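Local coordinates for DinB-like Protein (Bacillus cereus ATCC 10987, PDB 3DI5), which is a metal-binding member of the DinB family that holds a nickel ion in its crystals and whose biochemical role is not established, at residues W48-A53 / D83-V88; V56-T61 / M123-H128; L27-L32 / P75-T80. All coordinates share one frame; numbering follows the deposited sequence.

Contact 1: W48-A53 / D83-V88. With NI (nickel (II) ion), chain B.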
ATOM      1  N   TRP A  48       2.398   7.970  -3.323  1.00 38.76           N
ATOM      2  CA  TRP A  48       0.951   8.113  -3.368  1.00 38.83           C
ATOM      3  C   TRP A  48       0.265   6.912  -4.063  1.00 38.47           C
ATOM      4  O   TRP A  48      -0.830   6.553  -3.718  1.00 38.14           O
ATOM      5  CB  TRP A  48       0.591   9.423  -4.049  1.00 38.98           C
ATOM      6  CG  TRP A  48      -0.807   9.877  -3.864  1.00 38.62           C
ATOM      7  CD1 TRP A  48      -1.677  10.190  -4.846  1.00 38.41           C
ATOM      8  CD2 TRP A  48      -1.487  10.129  -2.621  1.00 38.34           C
ATOM      9  NE1 TRP A  48      -2.871  10.620  -4.304  1.00 39.87           N
ATOM     10  CE2 TRP A  48      -2.780  10.580  -2.940  1.00 37.93           C
ATOM     11  CE3 TRP A  48      -1.126  10.011  -1.272  1.00 39.22           C
ATOM     12  CZ2 TRP A  48      -3.718  10.913  -1.968  1.00 39.28           C
ATOM     13  CZ3 TRP A  48      -2.046  10.334  -0.311  1.00 38.88           C
ATOM     14  CH2 TRP A  48      -3.338  10.784  -0.657  1.00 39.61           C
ATOM     15  N   HIS A  49       0.933   6.287  -5.031  1.00 37.89           N
ATOM     16  CA  HIS A  49       0.398   5.106  -5.696  1.00 37.24           C
ATOM     17  C   HIS A  49       0.215   3.953  -4.677  1.00 37.41           C
ATOM     18  O   HIS A  49      -0.770   3.216  -4.729  1.00 36.57           O
ATOM     19  CB  HIS A  49       1.351   4.717  -6.845  1.00 37.50           C
ATOM     20  CG  HIS A  49       0.936   3.506  -7.624  1.00 37.08           C
ATOM     21  ND1 HIS A  49      -0.205   3.468  -8.392  1.00 37.73           N
ATOM     22  CD2 HIS A  49       1.572   2.331  -7.842  1.00 38.81           C
ATOM     23  CE1 HIS A  49      -0.284   2.297  -9.001  1.00 38.77           C
ATOM     24  NE2 HIS A  49       0.780   1.584  -8.681  1.00 37.37           N
ATOM     25  N   ILE A  50       1.146   3.836  -3.732  1.00 36.74           N
ATOM     26  CA  ILE A  50       1.084   2.832  -2.639  1.00 36.60           C
ATOM     27  C   ILE A  50      -0.089   3.088  -1.715  1.00 36.58           C
ATOM     28  O   ILE A  50      -0.837   2.172  -1.312  1.00 37.69           O
ATOM     29  CB  ILE A  50       2.406   2.867  -1.820  1.00 36.62           C
ATOM     30  CG1 ILE A  50       3.506   2.185  -2.619  1.00 35.34           C
ATOM     31  CG2 ILE A  50       2.279   2.151  -0.418  1.00 36.42           C
ATOM     32  CD1 ILE A  50       4.899   2.602  -2.215  1.00 34.26           C
ATOM     33  N   VAL A  51      -0.262   4.344  -1.382  1.00 36.48           N
ATOM     34  CA  VAL A  51      -1.355   4.724  -0.539  1.00 35.50           C
ATOM     35  C   VAL A  51      -2.694   4.371  -1.192  1.00 35.98           C
ATOM     36  O   VAL A  51      -3.542   3.696  -0.580  1.00 34.52           O
ATOM     37  CB  VAL A  51      -1.257   6.204  -0.187  1.00 36.20           C
ATOM     38  CG1 VAL A  51      -2.426   6.603   0.688  1.00 33.19           C
ATOM     39  CG2 VAL A  51       0.104   6.504   0.536  1.00 33.82           C
ATOM     40  N   THR A  52      -2.861   4.791  -2.450  1.00 37.01           N
ATOM     41  CA  THR A  52      -4.120   4.650  -3.160  1.00 37.55           C
ATOM     42  C   THR A  52      -4.390   3.222  -3.570  1.00 38.58           C
ATOM     43  O   THR A  52      -5.566   2.842  -3.721  1.00 38.83           O
ATOM     44  CB  THR A  52      -4.206   5.551  -4.430  1.00 38.09           C
ATOM     45  OG1 THR A  52      -3.188   5.176  -5.376  1.00 37.78           O
ATOM     46  CG2 THR A  52      -4.025   6.965  -4.083  1.00 35.80           C
ATOM     47  N   ALA A  53      -3.320   2.430  -3.737  1.00 39.48           N
ATOM     48  CA  ALA A  53      -3.427   1.027  -4.093  1.00 39.44           C
ATOM     49  C   ALA A  53      -4.217   0.183  -3.098  1.00 40.87           C
ATOM     50  O   ALA A  53      -4.758  -0.853  -3.492  1.00 39.51           O
ATOM     51  CB  ALA A  53      -2.020   0.405  -4.345  1.00 40.12           C
ATOM     52  N   ASP A  83       0.664  10.348   6.313  1.00 37.79           N
ATOM     53  CA  ASP A  83      -0.542  10.326   7.135  1.00 38.43           C
ATOM     54  C   ASP A  83      -1.694   9.625   6.434  1.00 38.88           C
ATOM     55  O   ASP A  83      -2.383   8.811   7.034  1.00 38.28           O
ATOM     56  CB  ASP A  83      -0.956  11.733   7.550  1.00 38.51           C
ATOM     57  CG  ASP A  83      -0.025  12.324   8.604  1.00 40.46           C
ATOM     58  OD1 ASP A  83       1.089  11.770   8.815  1.00 42.63           O
ATOM     59  OD2 ASP A  83      -0.386  13.350   9.209  1.00 33.97           O
ATOM     60  N   GLY A  84      -1.887   9.941   5.156  1.00 40.13           N
ATOM     61  CA  GLY A  84      -2.764   9.163   4.274  1.00 40.53           C
ATOM     62  C   GLY A  84      -2.577   7.661   4.363  1.00 40.91           C
ATOM     63  O   GLY A  84      -3.549   6.937   4.529  1.00 41.21           O
ATOM     64  N   TYR A  85      -1.344   7.184   4.245  1.00 41.63           N
ATOM     65  CA  TYR A  85      -1.067   5.750   4.390  1.00 41.56           C
ATOM     66  C   TYR A  85      -1.510   5.232   5.771  1.00 42.71           C
ATOM     67  O   TYR A  85      -2.139   4.189   5.860  1.00 42.92           O
ATOM     68  CB  TYR A  85       0.411   5.458   4.208  1.00 41.30           C
ATOM     69  CG  TYR A  85       0.723   3.977   4.137  1.00 40.64           C
ATOM     70  CD1 TYR A  85       0.453   3.245   2.998  1.00 41.04           C
ATOM     71  CD2 TYR A  85       1.265   3.311   5.223  1.00 40.97           C
ATOM     72  CE1 TYR A  85       0.745   1.897   2.927  1.00 40.97           C
ATOM     73  CE2 TYR A  85       1.531   1.973   5.179  1.00 39.98           C
ATOM     74  CZ  TYR A  85       1.278   1.266   4.031  1.00 40.99           C
ATOM     75  OH  TYR A  85       1.569  -0.070   3.988  1.00 40.71           O
ATOM     76  N   ARG A  86      -1.182   5.964   6.833  1.00 43.13           N
ATOM     77  CA  ARG A  86      -1.524   5.542   8.186  1.00 44.43           C
ATOM     78  C   ARG A  86      -3.036   5.410   8.312  1.00 44.49           C
ATOM     79  O   ARG A  86      -3.536   4.394   8.793  1.00 45.40           O
ATOM     80  CB  ARG A  86      -0.999   6.539   9.227  1.00 44.20           C
ATOM     81  CG  ARG A  86      -1.342   6.162  10.668  1.00 45.42           C
ATOM     82  CD  ARG A  86      -0.692   7.064  11.704  1.00 46.23           C
ATOM     83  NE  ARG A  86       0.767   7.011  11.613  1.00 47.92           N
ATOM     84  CZ  ARG A  86       1.549   7.977  11.127  1.00 49.12           C
ATOM     85  NH1 ARG A  86       1.042   9.138  10.695  1.00 49.26           N
ATOM     86  NH2 ARG A  86       2.869   7.782  11.088  1.00 49.86           N
ATOM     87  N   LYS A  87      -3.736   6.446   7.853  1.00 44.41           N
ATOM     88  CA  LYS A  87      -5.199   6.567   7.934  1.00 44.22           C
ATOM     89  C   LYS A  87      -5.910   5.419   7.231  1.00 44.21           C
ATOM     90  O   LYS A  87      -6.783   4.763   7.824  1.00 44.20           O
ATOM     91  CB  LYS A  87      -5.636   7.887   7.281  1.00 44.43           C
ATOM     92  CG  LYS A  87      -6.745   8.633   7.970  1.00 44.56           C
ATOM     93  CD  LYS A  87      -6.866  10.045   7.389  1.00 44.07           C
ATOM     94  N   VAL A  88      -5.543   5.183   5.973  1.00 43.34           N
ATOM     95  CA  VAL A  88      -6.240   4.201   5.153  1.00 43.89           C
ATOM     96  C   VAL A  88      -5.891   2.760   5.541  1.00 43.64           C
ATOM     97  O   VAL A  88      -6.735   1.873   5.445  1.00 43.37           O
ATOM     98  CB  VAL A  88      -6.020   4.428   3.631  1.00 43.25           C
ATOM     99  CG1 VAL A  88      -4.638   3.979   3.186  1.00 44.08           C
ATOM    100  CG2 VAL A  88      -7.091   3.705   2.864  1.00 44.87           C
TER
HETATM  101 NI    NI B 168       1.483  -0.427  -9.544  1.00 54.28          NI
HETATM  102  O   HOH W   1       2.077   0.822 -11.509  1.00 35.16           O
HETATM  103  O   HOH W   2       2.012  -2.370 -10.604  1.00 41.04           O
HETATM  104  O   HOH W   3      -0.670  -0.667 -10.485  1.00 32.15           O
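G84 lies against V51 where helix 43-58 and helix 78-99, two helices of the DinB-type four-helix bundle, run nearly parallel. The short axes are 9.2 Å apart and cross at 15°. G84 brings bare backbone to the interface: its carbonyl carbon C is 3.8 Å from V51 CG1. Y85 follows and meets two residues of the other helix. The CA atoms of V51 and Y85 are 5.0 Å apart. V51 sets CG1 on the backbone N of Y85 and CG2 on its side chain. CG2 touches Y85 CB at 3.8 Å and reaches the ring at its edge, near the ring plane. With CG anti to its backbone N (chi1 -171°), the Y85 ring is carried past V51 to I50. There I50 CG2 sits 3.7 Å from Y85 CE1 in an oblique approach. The phenol end continues to helix 118-142, where Y85 OH is hydrogen-bonded to Q129 OE1. V88, one turn beyond G84, leaves its backbone toward helix 43-58. Its CG1 lies 3.9 Å from V51 O and 4.2 Å from V51 CG1.

On segment 48-53, H49 binds the nickel ion through NE2 at 2.3 Å. H128 and H132 complete the protein ligands, and three waters fill the remaining positions. H49 ND1 is hydrogen-bonded to D71 OD2, which helps fix the ring's rotation. No hydrogen bond or salt bridge joins 48-53 to 83-88. The contact is therefore apolar packing, with the backbone of G84 against V51 CG1. It lies on the same helix as H49, but H49 itself does not touch 83-88.

Contact 2: V56-T61 / M123-H128. With NI (nickel (II) ion), chain B.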
ATOM      1  N   VAL A  56      -7.862   0.363  -4.069  1.00 43.45           N
ATOM      2  CA  VAL A  56      -8.049  -0.035  -5.467  1.00 43.07           C
ATOM      3  C   VAL A  56      -7.968  -1.559  -5.612  1.00 42.92           C
ATOM      4  O   VAL A  56      -8.806  -2.198  -6.269  1.00 42.72           O
ATOM      5  CB  VAL A  56      -7.039   0.679  -6.397  1.00 43.39           C
ATOM      6  CG1 VAL A  56      -7.082   0.088  -7.829  1.00 43.13           C
ATOM      7  CG2 VAL A  56      -7.317   2.200  -6.396  1.00 41.78           C
ATOM      8  N   ILE A  57      -6.962  -2.149  -4.985  1.00 42.45           N
ATOM      9  CA  ILE A  57      -6.816  -3.591  -5.032  1.00 42.54           C
ATOM     10  C   ILE A  57      -7.973  -4.263  -4.244  1.00 42.86           C
ATOM     11  O   ILE A  57      -8.502  -5.277  -4.665  1.00 43.17           O
ATOM     12  CB  ILE A  57      -5.400  -4.024  -4.557  1.00 42.17           C
ATOM     13  CG1 ILE A  57      -4.359  -3.700  -5.641  1.00 41.57           C
ATOM     14  CG2 ILE A  57      -5.392  -5.480  -4.135  1.00 40.86           C
ATOM     15  CD1 ILE A  57      -2.899  -4.001  -5.222  1.00 40.57           C
ATOM     16  N   LEU A  58      -8.424  -3.687  -3.134  1.00 42.81           N
ATOM     17  CA  LEU A  58      -9.434  -4.391  -2.353  1.00 42.59           C
ATOM     18  C   LEU A  58     -10.892  -4.157  -2.833  1.00 43.44           C
ATOM     19  O   LEU A  58     -11.839  -4.788  -2.309  1.00 42.65           O
ATOM     20  CB  LEU A  58      -9.246  -4.096  -0.856  1.00 43.42           C
ATOM     21  CG  LEU A  58      -7.862  -4.565  -0.350  1.00 42.68           C
ATOM     22  CD1 LEU A  58      -7.770  -4.491   1.066  1.00 42.04           C
ATOM     23  CD2 LEU A  58      -7.555  -6.011  -0.768  1.00 45.34           C
ATOM     24  N   SER A  59     -11.080  -3.298  -3.842  1.00 43.29           N
ATOM     25  CA  SER A  59     -12.436  -2.836  -4.183  1.00 43.78           C
ATOM     26  C   SER A  59     -13.365  -3.965  -4.604  1.00 43.27           C
ATOM     27  O   SER A  59     -14.524  -3.990  -4.213  1.00 43.22           O
ATOM     28  CB  SER A  59     -12.411  -1.737  -5.260  1.00 44.30           C
ATOM     29  OG  SER A  59     -11.966  -2.238  -6.507  1.00 44.43           O
ATOM     30  N   GLY A  60     -12.836  -4.904  -5.380  1.00 42.77           N
ATOM     31  CA  GLY A  60     -13.615  -6.029  -5.890  1.00 43.05           C
ATOM     32  C   GLY A  60     -13.987  -7.061  -4.844  1.00 42.87           C
ATOM     33  O   GLY A  60     -14.825  -7.916  -5.097  1.00 42.27           O
ATOM     34  N   THR A  61     -13.358  -7.001  -3.673  1.00 43.30           N
ATOM     35  CA  THR A  61     -13.725  -7.888  -2.553  1.00 43.91           C
ATOM     36  C   THR A  61     -15.038  -7.429  -1.882  1.00 44.53           C
ATOM     37  O   THR A  61     -15.684  -8.187  -1.159  1.00 44.89           O
ATOM     38  CB  THR A  61     -12.647  -7.924  -1.444  1.00 43.17           C
ATOM     39  OG1 THR A  61     -12.741  -6.723  -0.675  1.00 41.99           O
ATOM     40  CG2 THR A  61     -11.250  -8.075  -2.017  1.00 44.70           C
HETATM   41  N   MSE A 123      -2.886 -11.320  -1.170  1.00 42.59           N
HETATM   42  CA  MSE A 123      -1.539 -11.649  -1.602  1.00 44.24           C
HETATM   43  C   MSE A 123      -1.064 -10.591  -2.586  1.00 43.62           C
HETATM   44  O   MSE A 123       0.105 -10.212  -2.593  1.00 43.80           O
HETATM   45  CB  MSE A 123      -1.529 -13.019  -2.285  1.00 44.26           C
HETATM   46  CG  MSE A 123      -0.192 -13.490  -2.738  1.00 45.86           C
HETATM   47 SE   MSE A 123      -0.351 -14.883  -4.132  0.75 51.63          SE
HETATM   48  CE  MSE A 123      -1.059 -13.753  -5.678  1.00 45.57           C
ATOM     49  N   THR A 124      -1.985 -10.136  -3.429  1.00 43.14           N
ATOM     50  CA  THR A 124      -1.674  -9.211  -4.500  1.00 42.91           C
ATOM     51  C   THR A 124      -1.373  -7.840  -3.912  1.00 42.21           C
ATOM     52  O   THR A 124      -0.451  -7.170  -4.357  1.00 41.89           O
ATOM     53  CB  THR A 124      -2.810  -9.205  -5.601  1.00 43.39           C
ATOM     54  OG1 THR A 124      -2.837 -10.489  -6.259  1.00 42.69           O
ATOM     55  CG2 THR A 124      -2.575  -8.089  -6.656  1.00 43.20           C
ATOM     56  N   LEU A 125      -2.125  -7.450  -2.884  1.00 41.77           N
ATOM     57  CA  LEU A 125      -1.886  -6.211  -2.204  1.00 41.19           C
ATOM     58  C   LEU A 125      -0.450  -6.119  -1.671  1.00 40.75           C
ATOM     59  O   LEU A 125       0.204  -5.083  -1.825  1.00 41.36           O
ATOM     60  CB  LEU A 125      -2.871  -6.056  -1.045  1.00 40.93           C
ATOM     61  CG  LEU A 125      -2.834  -4.805  -0.191  1.00 42.46           C
ATOM     62  CD1 LEU A 125      -3.360  -3.588  -0.953  1.00 43.77           C
ATOM     63  CD2 LEU A 125      -3.634  -5.023   1.070  1.00 40.62           C
ATOM     64  N   ILE A 126       0.005  -7.181  -1.017  1.00 39.88           N
ATOM     65  CA  ILE A 126       1.323  -7.212  -0.385  1.00 39.12           C
ATOM     66  C   ILE A 126       2.425  -7.181  -1.416  1.00 38.38           C
ATOM     67  O   ILE A 126       3.393  -6.439  -1.254  1.00 37.70           O
ATOM     68  CB  ILE A 126       1.514  -8.473   0.525  1.00 39.09           C
ATOM     69  CG1 ILE A 126       0.621  -8.379   1.755  1.00 39.79           C
ATOM     70  CG2 ILE A 126       2.958  -8.599   1.000  1.00 38.31           C
ATOM     71  CD1 ILE A 126       0.676  -9.590   2.660  1.00 39.65           C
ATOM     72  N   ASN A 127       2.276  -7.996  -2.457  1.00 37.52           N
ATOM     73  CA  ASN A 127       3.244  -8.101  -3.528  1.00 37.33           C
ATOM     74  C   ASN A 127       3.437  -6.791  -4.305  1.00 37.26           C
ATOM     75  O   ASN A 127       4.574  -6.367  -4.569  1.00 34.80           O
ATOM     76  CB  ASN A 127       2.814  -9.176  -4.517  1.00 38.33           C
ATOM     77  CG  ASN A 127       3.060 -10.574  -4.024  1.00 40.70           C
ATOM     78  OD1 ASN A 127       3.658 -10.787  -2.964  1.00 44.17           O
ATOM     79  ND2 ASN A 127       2.605 -11.554  -4.805  1.00 40.57           N
ATOM     80  N   HIS A 128       2.309  -6.150  -4.630  1.00 37.71           N
ATOM     81  CA  HIS A 128       2.287  -4.858  -5.330  1.00 37.67           C
ATOM     82  C   HIS A 128       3.026  -3.808  -4.506  1.00 38.98           C
ATOM     83  O   HIS A 128       3.921  -3.144  -5.023  1.00 39.22           O
ATOM     84  CB  HIS A 128       0.832  -4.438  -5.619  1.00 37.87           C
ATOM     85  CG  HIS A 128       0.681  -3.075  -6.238  1.00 35.17           C
ATOM     86  ND1 HIS A 128       0.222  -1.983  -5.534  1.00 36.73           N
ATOM     87  CD2 HIS A 128       0.900  -2.641  -7.501  1.00 31.82           C
ATOM     88  CE1 HIS A 128       0.178  -0.930  -6.339  1.00 36.20           C
ATOM     89  NE2 HIS A 128       0.591  -1.306  -7.537  1.00 36.17           N
TER
HETATM   90 NI    NI B 168       1.483  -0.427  -9.544  1.00 54.28          NI
HETATM   91  O   HOH W   1       2.077   0.822 -11.509  1.00 35.16           O
HETATM   92  O   HOH W   2       2.012  -2.370 -10.604  1.00 41.04           O
HETATM   93  O   HOH W   3      -0.670  -0.667 -10.485  1.00 32.15           O
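The imidazole of H128 meets I57 CD1 obliquely, with that methyl 3.7 Å from H128 ND1. Water 2 lies at the ring edge, in its plane. NE2 of the same ring binds the nickel ion at 2.4 Å. The H49 ring meets that of H128 with planes at about 70°, and the H132 ring meets it edge-to-face.

I57 carries most of the rest. Its CG1 is anti to the carbonyl carbon (chi1 -74°) and the chain then extends (chi2 176°), taking CD1 across to segment 123-128. There CD1 also lies 3.9 Å from L125 CA and 4.1 Å from T124 O. The other branch, CG2, rests on L125 CB at 4.0 Å. L125 leaves its backbone toward 56-61, and its methyls spread over two residues. CD1 approaches I57 CB, while CD2 meets L58 CD1 at 4.2 Å, the two leucine side chains crossing at about a right angle. No hydrogen bond links the segments. L58 O is instead gripped within its own segment by T61 N and by T61 OG1, the latter at 2.7 Å in the carbonyl plane.

The contact joins the last part of helix 43-58 to helix 118-142. F92 of helix 78-99 touches both L58 and L125, and W13 of helix 6-26 also packs on L125. All four long helices of the DinB-type bundle meet here. V56 touches F112 in the turn between strands 108-111 and 114-117.

Contact 3: L27-L32 / P75-T80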
ATOM      1  N   LEU A  27      10.334  10.676   4.385  1.00 37.24           N
ATOM      2  CA  LEU A  27      10.292  11.451   3.139  1.00 37.75           C
ATOM      3  C   LEU A  27      10.125  12.921   3.492  1.00 37.41           C
ATOM      4  O   LEU A  27       9.477  13.270   4.485  1.00 37.48           O
ATOM      5  CB  LEU A  27       9.164  10.949   2.199  1.00 37.39           C
ATOM      6  CG  LEU A  27       9.485   9.885   1.124  1.00 38.57           C
ATOM      7  CD1 LEU A  27      10.415   8.772   1.557  1.00 41.47           C
ATOM      8  CD2 LEU A  27       8.188   9.280   0.565  1.00 38.55           C
ATOM      9  N   THR A  28      10.767  13.771   2.701  1.00 37.39           N
ATOM     10  CA  THR A  28      10.653  15.212   2.833  1.00 36.78           C
ATOM     11  C   THR A  28       9.917  15.701   1.603  1.00 36.71           C
ATOM     12  O   THR A  28       9.817  14.974   0.608  1.00 36.22           O
ATOM     13  CB  THR A  28      12.035  15.874   2.878  1.00 36.70           C
ATOM     14  OG1 THR A  28      12.727  15.603   1.651  1.00 35.79           O
ATOM     15  CG2 THR A  28      12.852  15.331   4.045  1.00 36.04           C
ATOM     16  N   ASP A  29       9.411  16.929   1.685  1.00 36.48           N
ATOM     17  CA  ASP A  29       8.715  17.570   0.575  1.00 36.48           C
ATOM     18  C   ASP A  29       9.593  17.650  -0.662  1.00 36.24           C
ATOM     19  O   ASP A  29       9.127  17.403  -1.771  1.00 35.36           O
ATOM     20  CB  ASP A  29       8.264  18.972   0.963  1.00 36.48           C
ATOM     21  CG  ASP A  29       7.145  18.970   1.988  1.00 36.42           C
ATOM     22  OD1 ASP A  29       6.686  17.881   2.395  1.00 37.35           O
ATOM     23  OD2 ASP A  29       6.712  20.067   2.388  1.00 37.41           O
ATOM     24  N   GLU A  30      10.864  17.963  -0.456  1.00 36.42           N
ATOM     25  CA  GLU A  30      11.830  18.082  -1.550  1.00 36.73           C
ATOM     26  C   GLU A  30      12.045  16.763  -2.263  1.00 36.58           C
ATOM     27  O   GLU A  30      12.108  16.728  -3.496  1.00 36.92           O
ATOM     28  CB  GLU A  30      13.181  18.588  -1.018  1.00 36.94           C
ATOM     29  CG  GLU A  30      14.191  18.953  -2.117  1.00 37.22           C
ATOM     30  N   SER A  31      12.159  15.684  -1.482  1.00 36.43           N
ATOM     31  CA  SER A  31      12.434  14.326  -2.008  1.00 36.31           C
ATOM     32  C   SER A  31      11.372  13.817  -2.957  1.00 36.16           C
ATOM     33  O   SER A  31      11.659  13.005  -3.841  1.00 37.55           O
ATOM     34  CB  SER A  31      12.604  13.315  -0.866  1.00 36.25           C
ATOM     35  OG  SER A  31      11.391  13.104  -0.160  1.00 36.58           O
ATOM     36  N   LEU A  32      10.155  14.302  -2.783  1.00 35.91           N
ATOM     37  CA  LEU A  32       9.027  13.913  -3.611  1.00 35.90           C
ATOM     38  C   LEU A  32       9.258  14.195  -5.089  1.00 35.76           C
ATOM     39  O   LEU A  32       8.701  13.493  -5.939  1.00 36.37           O
ATOM     40  CB  LEU A  32       7.746  14.631  -3.142  1.00 35.53           C
ATOM     41  CG  LEU A  32       7.293  14.336  -1.714  1.00 35.42           C
ATOM     42  CD1 LEU A  32       5.921  14.930  -1.542  1.00 34.66           C
ATOM     43  CD2 LEU A  32       7.319  12.819  -1.360  1.00 36.79           C
ATOM     44  N   PRO A  75      -0.226  14.603  -3.830  1.00 37.44           N
ATOM     45  CA  PRO A  75       0.009  15.631  -2.811  1.00 36.76           C
ATOM     46  C   PRO A  75       1.400  16.250  -2.858  1.00 36.56           C
ATOM     47  O   PRO A  75       2.367  15.567  -3.190  1.00 35.92           O
ATOM     48  CB  PRO A  75      -0.164  14.853  -1.504  1.00 36.40           C
ATOM     49  CG  PRO A  75      -1.090  13.786  -1.843  1.00 35.99           C
ATOM     50  CD  PRO A  75      -0.666  13.341  -3.210  1.00 37.63           C
ATOM     51  N   THR A  76       1.505  17.530  -2.497  1.00 37.11           N
ATOM     52  CA  THR A  76       2.814  18.199  -2.465  1.00 37.55           C
ATOM     53  C   THR A  76       3.544  18.132  -1.113  1.00 38.15           C
ATOM     54  O   THR A  76       4.732  18.469  -1.029  1.00 37.83           O
ATOM     55  CB  THR A  76       2.736  19.650  -2.965  1.00 37.85           C
ATOM     56  OG1 THR A  76       1.818  20.410  -2.175  1.00 36.14           O
ATOM     57  CG2 THR A  76       2.286  19.657  -4.432  1.00 38.81           C
ATOM     58  N   SER A  77       2.861  17.659  -0.072  1.00 37.93           N
ATOM     59  CA  SER A  77       3.448  17.590   1.255  1.00 37.91           C
ATOM     60  C   SER A  77       3.634  16.160   1.656  1.00 37.58           C
ATOM     61  O   SER A  77       2.698  15.370   1.553  1.00 37.85           O
ATOM     62  CB  SER A  77       2.537  18.283   2.272  1.00 38.14           C
ATOM     63  OG  SER A  77       2.697  17.686   3.546  1.00 39.20           O
ATOM     64  N   ALA A  78       4.833  15.807   2.117  1.00 37.95           N
ATOM     65  CA  ALA A  78       5.130  14.405   2.446  1.00 38.33           C
ATOM     66  C   ALA A  78       4.346  13.979   3.698  1.00 38.87           C
ATOM     67  O   ALA A  78       4.086  12.786   3.911  1.00 38.94           O
ATOM     68  CB  ALA A  78       6.625  14.173   2.619  1.00 38.12           C
ATOM     69  N   LYS A  79       3.900  14.956   4.480  1.00 39.08           N
ATOM     70  CA  LYS A  79       3.089  14.660   5.661  1.00 39.75           C
ATOM     71  C   LYS A  79       1.709  14.174   5.257  1.00 39.51           C
ATOM     72  O   LYS A  79       1.163  13.285   5.897  1.00 40.22           O
ATOM     73  CB  LYS A  79       2.963  15.861   6.596  1.00 39.29           C
ATOM     74  CG  LYS A  79       2.767  15.428   8.041  1.00 40.21           C
ATOM     75  CD  LYS A  79       2.654  16.614   9.011  1.00 40.61           C
ATOM     76  CE  LYS A  79       1.255  16.726   9.588  1.00 42.02           C
ATOM     77  NZ  LYS A  79       0.968  15.598  10.508  1.00 42.42           N
ATOM     78  N   THR A  80       1.145  14.751   4.199  1.00 39.41           N
ATOM     79  CA  THR A  80      -0.117  14.245   3.654  1.00 39.10           C
ATOM     80  C   THR A  80      -0.018  12.800   3.204  1.00 38.89           C
ATOM     81  O   THR A  80      -0.936  12.021   3.432  1.00 40.76           O
ATOM     82  CB  THR A  80      -0.638  15.105   2.497  1.00 38.85           C
ATOM     83  OG1 THR A  80      -0.788  16.448   2.952  1.00 38.67           O
ATOM     84  CG2 THR A  80      -2.004  14.611   2.031  1.00 39.84           C
TER
HETATM   85  O   HOH W   4       5.778  17.440   5.170  1.00 47.99           O
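D29 and A78 make the one hydrogen bond between these segments. A78 N donates to D29 OD1 at 2.8 Å, nearly straight at 174°. A78 N meets D29 OD1 on its syn side, 31° out of the carboxylate plane. Water 4 donates to the same oxygen at 3.0 Å and weakly accepts from K79 N.

Further side-chain bonds lie within each segment. S77 is the N-cap of helix 78-99, and its OG accepts weakly from K79 N and T80 N. In 27-32, T28 OG1 accepts from S31 N in an ST motif, and S31 OG returns a bond to T28 O at 2.6 Å.

Van der Waals contacts gather around A78. Its CB lies 3.5 Å from L27 O. Its apolar partners are L27 CB, at 4.1 Å from A78 CB, and L32 CD2. L32 CD1 lies 3.8 Å from T76 O, along the backbone leading into the helix.

The first turn of helix 78-99 is thus served by two side chains: S77 from within and D29 from the loop after helix 6-26. The D29 carboxylate beside this helix start would probably be stabilised as an anion by the helix dipole.

Overall arrangement
Helix 6-26 leads into 27-32, the first half of contact 3. The chain then runs through helix 43-58, which supplies 48-53 to contact 1 and 56-61 to contact 2. At 75-80 contact 3 closes its loop, at the start of helix 78-99. Contact 1 closes soon after, at 83-88 on that helix. Contact 2 closes last, on helix 118-142. Every pair of these loops crosses. Contacts 1 and 2 share helix 43-58 and the nickel site, where H49 and H128 are ligands. W48 packs on P75, joining contact 1 to contact 3. Contacts 2 and 3 lie on opposite sides of the chain's centre, with centres about 25 Å apart.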